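Local coordinates for protein 2-oxoglutarate-dependent dioxygenase DAO (Oryza sativa subsp. indica, PDB 6KUN) that probably catalyses the 2-oxoglutarate-dependent, iron-requiring oxidation of the auxin indole-3-acetic acid to inactive 2-oxoindole-3-acetic acid, at residues 34-39 and 129-134; 53-58 and 111-116; 122-127 and 151-156. All coordinates share one frame; numbering follows the deposited sequence.

Contact 1 (34-39 and 129-134); sequences FRVSGH and VDVAGK
Phe34 and Val36 of strand 33-37 meet Val131 of helix 111-138 in a small, buried, wholly apolar strand-on-helix contact, near one margin of the large mixed sheet. Phe34 and Val36, two apart on the strand, both point toward the helix, where one valine is wide enough to meet both. Its two methyls divide the work: Val131 CG1 lies 4.0 Å from Phe34 CZ, while Val131 CG2 faces Val36 CG1 more loosely, at 4.5 Å. Val131 CG1 comes to the far edge of the phenyl ring, near the ring plane. With its CG wedged between the backbone N and the carbonyl carbon (chi1 59°), Phe34 sends its ring toward Val131, and Leu24, Ala27 and Cys28 of helix 18-30 also pack on it. The arrangement belongs to the jelly-roll core of the 2-oxoglutarate-dependent dioxygenases, in which a long helix lies along the outside of the major sheet; strand 33-37 is held in that sheet by backbone bonds from Phe34 to Val213 and from Val36 to Phe211. Arg35, between the two apolar residues, turns the other way and gives NH2 to the carbonyl oxygen of Asp205. A salt bridge spans one turn of the helix beside the contact, Lys134 NZ to Asp130 OD1 at 3.0 Å, in which the ammonium group approaches on the syn side of the carboxylate, 24° out of its plane.

Contact 2 (53-58 and 111-116); sequences VRALFD and PHVRET
His112 O, in the first turn of helix 111-138, accepts two hydrogen bonds from a single residue: Thr116 OG1 at 2.9 Å and Thr116 N at 3.1 Å. The two donors come from opposite faces of the carbonyl plane, the hydroxyl at a C=O...donor angle of 150° and tilted 29° from that plane. The hydroxyl is bonded within its own helix, and the side chain packs on Glu48, Met49 and Ala52 of helix 43-57. Next to His112, Val113 carries the contact with the end of that same helix. Val113 CG1 nestles against the branch of Leu56, 3.9 Å from Leu56 CD2 and equally near its CG, whereas Val113 CG2 turns to Ala55 CB at 4.3 Å. Holding CG1 anti to the backbone N (chi1 176°) lets the valine spread its methyls over two consecutive residues. This is helix-on-helix packing between the N-terminal region of the dioxygenase and the start of the long helix that runs along the major sheet. Leu56 joins the two layers: its CB does not point straight at the partner helix, yet the extended branch reaches Val113 and also touches Phe89 and Met155 of the sheet. Val53, facing away from helix 111-138, rests on Val243 and Ile245 of strand 242-249, while Arg54 packs on Pro208 of the second subunit.

Contact 3 (122-127 and 151-156); sequences ERMHSL and CQFRMN. With AKG (2-oxoglutaric acid), chain G; IAC (1H-indol-3-ylacetic acid), chain H.
Strand 151-158 of the jelly roll's major sheet packs one face against helix 111-138 and turns the other to the ligands, and Met124 with Phe153 and His125 with Cys151 make up the helix side. Met124 CE meets the edge of the Phe153 ring, in its plane, 3.5 Å from CE1 and 4.0 Å from CD1; the two side chains cross at about a right angle. Bends at chi2 and chi3 (-107° and -88°) curl the end of the methionine round to bring this methyl to the ring. Ile245 and Met247 of strand 242-249 touch both residues. Toward the start of the strand, Cys151 SG lies in the plane of the His125 imidazole, at its edge, 3.8 Å from CD2: a sulfur-aromatic contact made with the rim of the ring. His125 reaches it with CG anti to its backbone N (chi1 178°). Alternate residues serve the ligands. Arg154, directed away from the helix, presents NH2 to the carboxylate of bound indole-3-acetic acid, 3.2 Å from O3, which lies in the guanidinium plane at its edge. Farther on, Asn156 ND2 is 2.8 Å from O4 in the distal carboxylate of 2-oxoglutarate; 2-oxoglutarate is also hydrogen-bonded to Tyr158 OH and Arg242 NH2. The amide is steadied by Tyr86 OH at OD1 and by Ser244 OG at ND2. A leucine here would probably leave 2-oxoglutarate O4 without this amide donor and cost Tyr86 OH and Ser244 OG one partner each. Asn156 thus offers 2-oxoglutarate a neutral N-H donor, whereas the guanidinium of Arg154 is likely to stabilise the anionic carboxylate of indole-3-acetic acid.

How the contacts relate
Helix 111-138 runs through all three contacts: its first turns form contact 2, its middle contact 3 and a later part contact 1. Contact 3 is the intermediate one, its centre about 13 Å from that of contact 1 and 15 Å from that of contact 2, whereas those two are 26 Å apart, centre to centre. It touches both: His39 CB packs on Leu127 CD1 at 3.6 Å, and Val53 CG2 on Met155 SD at 3.8 Å. Strands 33-37 and 151-158 share the major sheet. Contact 3 alone contributes ligand-pocket residues; in contact 1 the Phe34 side chain is about 13 Å from 2-oxoglutarate, and contact 2 lies clear of the ligands and the iron site.

Contact 1 (34-39 and 129-134)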
loop_
_atom_site.group_PDB
_atom_site.type_symbol
_atom_site.label_atom_id
_atom_site.label_comp_id
_atom_site.label_asym_id
_atom_site.label_seq_id
_atom_site.Cartn_x
_atom_site.Cartn_y
_atom_site.Cartn_z
ATOM N N PHE B 34 3.232 4.598 20.149
ATOM C CA PHE B 34 1.825 4.543 19.800
ATOM C C PHE B 34 1.664 4.784 18.308
ATOM O O PHE B 34 2.551 5.340 17.647
ATOM C CB PHE B 34 0.994 5.543 20.616
ATOM C CG PHE B 34 1.391 6.997 20.463
ATOM C CD1 PHE B 34 2.430 7.536 21.202
ATOM C CD2 PHE B 34 0.669 7.852 19.634
ATOM C CE1 PHE B 34 2.782 8.865 21.103
ATOM C CE2 PHE B 34 1.045 9.227 19.532
ATOM C CZ PHE B 34 2.089 9.708 20.267
ATOM N N ARG B 35 0.516 4.351 17.789
ATOM C CA ARG B 35 0.129 4.637 16.405
ATOM C C ARG B 35 -0.732 5.896 16.354
ATOM O O ARG B 35 -1.475 6.181 17.290
ATOM C CB ARG B 35 -0.646 3.478 15.794
ATOM C CG ARG B 35 0.020 2.132 15.876
ATOM C CD ARG B 35 -0.583 1.151 14.856
ATOM N NE ARG B 35 0.356 0.863 13.764
ATOM C CZ ARG B 35 1.052 -0.268 13.637
ATOM N NH1 ARG B 35 0.921 -1.260 14.517
ATOM N NH2 ARG B 35 1.879 -0.418 12.611
ATOM N N VAL B 36 -0.634 6.658 15.246
ATOM C CA VAL B 36 -1.527 7.807 15.042
ATOM C C VAL B 36 -2.345 7.614 13.778
ATOM O O VAL B 36 -1.789 7.354 12.696
ATOM C CB VAL B 36 -0.817 9.172 14.978
ATOM C CG1 VAL B 36 -0.335 9.589 16.345
ATOM C CG2 VAL B 36 0.302 9.174 13.981
ATOM N N SER B 37 -3.666 7.744 13.925
ATOM C CA SER B 37 -4.584 7.948 12.811
ATOM C C SER B 37 -5.084 9.376 12.902
ATOM O O SER B 37 -4.736 10.131 13.824
ATOM C CB SER B 37 -5.755 6.983 12.904
ATOM O OG SER B 37 -6.453 7.265 14.121
ATOM N N GLY B 38 -5.957 9.736 11.955
ATOM C CA GLY B 38 -6.551 11.061 11.963
ATOM C C GLY B 38 -5.545 12.160 11.790
ATOM O O GLY B 38 -5.764 13.285 12.259
ATOM N N HIS B 39 -4.435 11.860 11.119
ATOM C CA HIS B 39 -3.299 12.754 11.004
ATOM C C HIS B 39 -3.404 13.699 9.816
ATOM O O HIS B 39 -2.588 14.628 9.702
ATOM C CB HIS B 39 -2.038 11.896 10.872
ATOM C CG HIS B 39 -2.185 10.807 9.866
ATOM N ND1 HIS B 39 -2.371 11.067 8.523
ATOM C CD2 HIS B 39 -2.283 9.464 10.011
ATOM C CE1 HIS B 39 -2.512 9.921 7.875
ATOM N NE2 HIS B 39 -2.466 8.936 8.756
ATOM N N VAL B 129 4.977 18.317 14.865
ATOM C CA VAL B 129 4.701 19.460 15.724
ATOM C C VAL B 129 3.325 19.310 16.388
ATOM O O VAL B 129 3.176 19.528 17.588
ATOM C CB VAL B 129 4.807 20.758 14.916
ATOM C CG1 VAL B 129 4.276 21.959 15.699
ATOM C CG2 VAL B 129 6.265 21.007 14.502
ATOM N N ASP B 130 2.315 18.910 15.610
ATOM C CA ASP B 130 0.974 18.677 16.138
ATOM C C ASP B 130 0.981 17.571 17.193
ATOM O O ASP B 130 0.424 17.737 18.290
ATOM C CB ASP B 130 0.004 18.337 14.997
ATOM C CG ASP B 130 -1.446 18.188 15.470
ATOM O OD1 ASP B 130 -1.929 19.046 16.230
ATOM O OD2 ASP B 130 -2.106 17.214 15.074
ATOM N N VAL B 131 1.653 16.462 16.897
ATOM C CA VAL B 131 1.796 15.409 17.887
ATOM C C VAL B 131 2.499 15.926 19.148
ATOM O O VAL B 131 2.027 15.716 20.276
ATOM C CB VAL B 131 2.534 14.215 17.273
ATOM C CG1 VAL B 131 2.826 13.191 18.376
ATOM C CG2 VAL B 131 1.709 13.588 16.157
ATOM N N ALA B 132 3.638 16.609 18.987
ATOM C CA ALA B 132 4.321 17.140 20.175
ATOM C C ALA B 132 3.395 18.011 21.020
ATOM O O ALA B 132 3.352 17.881 22.245
ATOM C CB ALA B 132 5.569 17.922 19.778
ATOM N N GLY B 133 2.642 18.912 20.371
ATOM C CA GLY B 133 1.725 19.777 21.105
ATOM C C GLY B 133 0.692 19.012 21.903
ATOM O O GLY B 133 0.365 19.377 23.039
ATOM N N LYS B 134 0.144 17.945 21.313
ATOM C CA LYS B 134 -0.852 17.137 22.002
ATOM C C LYS B 134 -0.236 16.369 23.159
ATOM O O LYS B 134 -0.848 16.272 24.227
ATOM C CB LYS B 134 -1.549 16.190 21.011
ATOM C CG LYS B 134 -2.448 16.969 20.050
ATOM C CD LYS B 134 -3.046 16.073 18.987
ATOM C CE LYS B 134 -4.298 16.703 18.356
ATOM N NZ LYS B 134 -4.136 18.138 17.997
#

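Contact 2 (53-58 and 111-116)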
loop_
_atom_site.group_PDB
_atom_site.type_symbol
_atom_site.label_atom_id
_atom_site.label_comp_id
_atom_site.label_asym_id
_atom_site.label_seq_id
_atom_site.Cartn_x
_atom_site.Cartn_y
_atom_site.Cartn_z
ATOM N N VAL B 53 10.077 7.684 -3.063
ATOM C CA VAL B 53 11.171 7.151 -2.256
ATOM C C VAL B 53 11.780 5.920 -2.914
ATOM O O VAL B 53 13.008 5.720 -2.899
ATOM C CB VAL B 53 10.677 6.841 -0.837
ATOM C CG1 VAL B 53 11.784 6.173 -0.041
ATOM C CG2 VAL B 53 10.283 8.147 -0.124
ATOM N N ARG B 54 10.939 5.061 -3.476
ATOM C CA ARG B 54 11.460 3.909 -4.210
ATOM C C ARG B 54 12.207 4.322 -5.464
ATOM O O ARG B 54 13.224 3.704 -5.782
ATOM C CB ARG B 54 10.315 2.953 -4.523
ATOM C CG ARG B 54 10.137 1.929 -3.381
ATOM C CD ARG B 54 8.708 1.504 -3.129
ATOM N NE ARG B 54 7.962 1.271 -4.356
ATOM C CZ ARG B 54 6.789 0.645 -4.416
ATOM N NH1 ARG B 54 6.225 0.163 -3.311
ATOM N NH2 ARG B 54 6.184 0.489 -5.585
ATOM N N ALA B 55 11.772 5.397 -6.125
ATOM C CA ALA B 55 12.508 5.931 -7.265
ATOM C C ALA B 55 13.877 6.463 -6.843
ATOM O O ALA B 55 14.885 6.199 -7.508
ATOM C CB ALA B 55 11.693 7.032 -7.935
ATOM N N LEU B 56 13.944 7.164 -5.717
ATOM C CA LEU B 56 15.216 7.650 -5.220
ATOM C C LEU B 56 16.169 6.495 -4.970
ATOM O O LEU B 56 17.357 6.556 -5.316
ATOM C CB LEU B 56 15.030 8.449 -3.934
ATOM C CG LEU B 56 14.527 9.858 -4.084
ATOM C CD1 LEU B 56 14.421 10.437 -2.671
ATOM C CD2 LEU B 56 15.448 10.664 -5.017
ATOM N N PHE B 57 15.692 5.462 -4.266
ATOM C CA PHE B 57 16.610 4.370 -3.935
ATOM C C PHE B 57 16.906 3.494 -5.154
ATOM O O PHE B 57 17.905 2.772 -5.147
ATOM C CB PHE B 57 16.085 3.524 -2.806
ATOM C CG PHE B 57 16.256 4.166 -1.466
ATOM C CD1 PHE B 57 17.511 4.464 -0.990
ATOM C CD2 PHE B 57 15.159 4.482 -0.711
ATOM C CE1 PHE B 57 17.667 5.078 0.231
ATOM C CE2 PHE B 57 15.313 5.066 0.537
ATOM C CZ PHE B 57 16.573 5.379 0.997
ATOM N N ASP B 58 16.079 3.562 -6.190
ATOM C CA ASP B 58 16.375 2.840 -7.428
ATOM C C ASP B 58 17.297 3.609 -8.366
ATOM O O ASP B 58 17.593 3.130 -9.463
ATOM C CB ASP B 58 15.085 2.494 -8.165
ATOM C CG ASP B 58 14.361 1.307 -7.543
ATOM O OD1 ASP B 58 14.972 0.570 -6.734
ATOM O OD2 ASP B 58 13.183 1.118 -7.880
ATOM N N PRO B 111 11.948 16.288 -11.528
ATOM C CA PRO B 111 11.194 17.311 -10.795
ATOM C C PRO B 111 10.038 16.756 -9.963
ATOM O O PRO B 111 9.830 17.241 -8.838
ATOM C CB PRO B 111 10.696 18.252 -11.908
ATOM C CG PRO B 111 11.351 17.759 -13.199
ATOM C CD PRO B 111 12.327 16.725 -12.892
ATOM N N HIS B 112 9.276 15.780 -10.465
ATOM C CA HIS B 112 8.093 15.372 -9.709
ATOM C C HIS B 112 8.497 14.651 -8.420
ATOM O O HIS B 112 7.811 14.779 -7.396
ATOM C CB HIS B 112 7.148 14.517 -10.562
ATOM C CG HIS B 112 7.648 13.136 -10.847
ATOM N ND1 HIS B 112 7.483 12.090 -9.968
ATOM C CD2 HIS B 112 8.326 12.632 -11.908
ATOM C CE1 HIS B 112 8.040 11.002 -10.469
ATOM N NE2 HIS B 112 8.557 11.302 -11.650
ATOM N N VAL B 113 9.632 13.947 -8.433
ATOM C CA VAL B 113 10.147 13.329 -7.218
ATOM C C VAL B 113 10.533 14.392 -6.205
ATOM O O VAL B 113 10.109 14.332 -5.037
ATOM C CB VAL B 113 11.310 12.387 -7.548
ATOM C CG1 VAL B 113 11.947 11.798 -6.294
ATOM C CG2 VAL B 113 10.793 11.244 -8.474
ATOM N N ARG B 114 11.286 15.421 -6.649
ATOM C CA ARG B 114 11.708 16.505 -5.768
ATOM C C ARG B 114 10.524 17.204 -5.114
ATOM O O ARG B 114 10.548 17.489 -3.919
ATOM C CB ARG B 114 12.569 17.515 -6.570
ATOM C CG ARG B 114 13.834 16.858 -7.230
ATOM C CD ARG B 114 14.575 17.802 -8.223
ATOM N NE ARG B 114 14.310 19.197 -7.908
ATOM C CZ ARG B 114 13.839 20.110 -8.749
ATOM N NH1 ARG B 114 13.606 19.814 -10.026
ATOM N NH2 ARG B 114 13.627 21.343 -8.308
ATOM N N GLU B 115 9.490 17.503 -5.888
ATOM C CA GLU B 115 8.318 18.169 -5.361
ATOM C C GLU B 115 7.595 17.294 -4.340
ATOM O O GLU B 115 7.072 17.819 -3.349
ATOM C CB GLU B 115 7.330 18.518 -6.491
ATOM C CG GLU B 115 6.014 19.161 -5.979
ATOM C CD GLU B 115 4.949 19.416 -7.061
ATOM O OE1 GLU B 115 5.195 19.106 -8.251
ATOM O OE2 GLU B 115 3.858 19.930 -6.706
ATOM N N THR B 116 7.509 15.977 -4.600
ATOM C CA THR B 116 6.803 15.074 -3.704
ATOM C C THR B 116 7.537 14.966 -2.379
ATOM O O THR B 116 6.931 15.055 -1.315
ATOM C CB THR B 116 6.663 13.668 -4.317
ATOM O OG1 THR B 116 5.863 13.704 -5.495
ATOM C CG2 THR B 116 6.018 12.679 -3.311
#

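Contact 3 (122-127 and 151-156)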
loop_
_atom_site.group_PDB
_atom_site.type_symbol
_atom_site.label_atom_id
_atom_site.label_comp_id
_atom_site.label_asym_id
_atom_site.label_seq_id
_atom_site.Cartn_x
_atom_site.Cartn_y
_atom_site.Cartn_z
ATOM N N GLU B 122 7.556 18.601 4.466
ATOM C CA GLU B 122 6.785 19.674 5.071
ATOM C C GLU B 122 5.589 19.132 5.854
ATOM O O GLU B 122 5.344 19.561 6.993
ATOM C CB GLU B 122 6.322 20.626 3.967
ATOM C CG GLU B 122 7.427 21.495 3.422
ATOM C CD GLU B 122 7.017 22.205 2.132
ATOM O OE1 GLU B 122 5.929 21.902 1.583
ATOM O OE2 GLU B 122 7.800 23.055 1.660
ATOM N N ARG B 123 4.838 18.174 5.259
ATOM C CA ARG B 123 3.663 17.638 5.925
ATOM C C ARG B 123 4.047 16.840 7.169
ATOM O O ARG B 123 3.375 16.920 8.219
ATOM C CB ARG B 123 2.839 16.775 4.971
ATOM C CG ARG B 123 2.321 17.520 3.766
ATOM C CD ARG B 123 1.447 18.652 4.184
ATOM N NE ARG B 123 0.344 18.159 4.992
ATOM C CZ ARG B 123 -0.797 17.719 4.484
ATOM N NH1 ARG B 123 -0.984 17.726 3.166
ATOM N NH2 ARG B 123 -1.748 17.280 5.298
ATOM N N MET B 124 5.122 16.074 7.077
ATOM C CA MET B 124 5.593 15.352 8.245
ATOM C C MET B 124 6.058 16.294 9.341
ATOM O O MET B 124 5.899 15.995 10.541
ATOM C CB MET B 124 6.737 14.432 7.852
ATOM C CG MET B 124 6.350 13.276 7.013
ATOM S SD MET B 124 6.408 11.780 7.982
ATOM C CE MET B 124 8.092 11.317 7.740
ATOM N N HIS B 125 6.630 17.433 8.966
ATOM C CA HIS B 125 7.009 18.394 9.991
ATOM C C HIS B 125 5.776 18.898 10.753
ATOM O O HIS B 125 5.769 18.943 11.985
ATOM C CB HIS B 125 7.760 19.559 9.383
ATOM C CG HIS B 125 8.128 20.584 10.397
ATOM N ND1 HIS B 125 7.599 21.851 10.407
ATOM C CD2 HIS B 125 8.921 20.498 11.483
ATOM C CE1 HIS B 125 8.066 22.502 11.447
ATOM N NE2 HIS B 125 8.893 21.709 12.094
ATOM N N SER B 126 4.731 19.311 10.021
ATOM C CA SER B 126 3.498 19.764 10.655
ATOM C C SER B 126 2.914 18.676 11.555
ATOM O O SER B 126 2.410 18.966 12.652
ATOM C CB SER B 126 2.469 20.151 9.586
ATOM O OG SER B 126 2.878 21.296 8.861
ATOM N N LEU B 127 2.991 17.422 11.106
ATOM C CA LEU B 127 2.466 16.320 11.891
ATOM C C LEU B 127 3.213 16.211 13.208
ATOM O O LEU B 127 2.594 16.145 14.265
ATOM C CB LEU B 127 2.512 15.026 11.096
ATOM C CG LEU B 127 2.042 13.746 11.783
ATOM C CD1 LEU B 127 0.623 13.889 12.327
ATOM C CD2 LEU B 127 2.136 12.582 10.819
ATOM N N CYS B 151 14.762 19.475 13.372
ATOM C CA CYS B 151 14.251 18.158 12.998
ATOM C C CYS B 151 15.185 17.522 11.987
ATOM O O CYS B 151 15.862 18.211 11.216
ATOM C CB CYS B 151 12.844 18.218 12.376
ATOM S SG CYS B 151 11.493 18.645 13.518
ATOM N N GLN B 152 15.221 16.193 11.995
ATOM C CA GLN B 152 15.863 15.422 10.929
ATOM C C GLN B 152 14.827 14.557 10.203
ATOM O O GLN B 152 14.013 13.875 10.835
ATOM C CB GLN B 152 17.007 14.565 11.488
ATOM C CG GLN B 152 17.568 13.534 10.467
ATOM C CD GLN B 152 19.019 13.756 10.069
ATOM O OE1 GLN B 152 19.677 14.685 10.545
ATOM N NE2 GLN B 152 19.526 12.903 9.189
ATOM N N PHE B 153 14.838 14.636 8.884
ATOM C CA PHE B 153 13.964 13.860 8.015
ATOM C C PHE B 153 14.840 12.799 7.386
ATOM O O PHE B 153 15.917 13.122 6.879
ATOM C CB PHE B 153 13.318 14.745 6.949
ATOM C CG PHE B 153 12.405 13.991 5.989
ATOM C CD1 PHE B 153 11.205 13.462 6.424
ATOM C CD2 PHE B 153 12.739 13.859 4.658
ATOM C CE1 PHE B 153 10.363 12.790 5.545
ATOM C CE2 PHE B 153 11.899 13.196 3.791
ATOM C CZ PHE B 153 10.730 12.667 4.218
ATOM N N ARG B 154 14.423 11.543 7.460
ATOM C CA ARG B 154 15.228 10.456 6.892
ATOM C C ARG B 154 14.367 9.531 6.032
ATOM O O ARG B 154 13.226 9.198 6.376
ATOM C CB ARG B 154 15.896 9.656 7.982
ATOM C CG ARG B 154 17.278 9.184 7.714
ATOM C CD ARG B 154 17.753 8.288 8.874
ATOM N NE ARG B 154 18.434 9.014 9.949
ATOM C CZ ARG B 154 18.696 8.497 11.150
ATOM N NH1 ARG B 154 18.316 7.257 11.439
ATOM N NH2 ARG B 154 19.321 9.222 12.067
ATOM N N MET B 155 14.911 9.161 4.888
ATOM C CA MET B 155 14.363 8.129 4.012
ATOM C C MET B 155 15.358 6.988 4.053
ATOM O O MET B 155 16.567 7.221 3.870
ATOM C CB MET B 155 14.145 8.660 2.596
ATOM C CG MET B 155 13.059 9.729 2.518
ATOM S SD MET B 155 12.988 10.608 0.914
ATOM C CE MET B 155 14.591 11.452 0.847
ATOM N N ASN B 156 14.867 5.785 4.356
ATOM C CA ASN B 156 15.758 4.661 4.628
ATOM C C ASN B 156 15.445 3.480 3.699
ATOM O O ASN B 156 14.285 3.211 3.374
ATOM C CB ASN B 156 15.645 4.126 6.082
ATOM C CG ASN B 156 15.641 5.228 7.143
ATOM O OD1 ASN B 156 16.621 5.932 7.334
ATOM N ND2 ASN B 156 14.525 5.348 7.862
HETATM C C1 AKG G . 14.444 4.320 14.103
HETATM O O1 AKG G . 13.299 4.709 13.784
HETATM O O2 AKG G . 15.256 5.066 14.692
HETATM C C2 AKG G . 14.846 2.955 13.777
HETATM O O5 AKG G . 15.175 2.185 14.663
HETATM C C3 AKG G . 14.850 2.502 12.336
HETATM C C4 AKG G . 13.610 3.038 11.631
HETATM C C5 AKG G . 13.601 2.564 10.198
HETATM O O3 AKG G . 12.711 1.761 9.840
HETATM O O4 AKG G . 14.483 2.991 9.422
HETATM C C IAC H . 22.887 9.013 18.415
HETATM C C1 IAC H . 23.308 9.220 17.145
HETATM C C2 IAC H . 24.144 8.274 16.498
HETATM C C3 IAC H . 24.523 7.134 17.163
HETATM C C4 IAC H . 24.080 6.920 18.456
HETATM C C5 IAC H . 23.293 7.862 19.068
HETATM C C7 IAC H . 22.799 10.392 16.734
HETATM C C8 IAC H . 22.046 10.941 17.756
HETATM C C17 IAC H . 22.911 11.181 15.432
HETATM C C18 IAC H . 21.957 10.688 14.359
HETATM N N IAC H . 22.105 10.076 18.803
HETATM O O2 IAC H . 22.349 10.707 13.159
HETATM O O3 IAC H . 20.797 10.296 14.659
#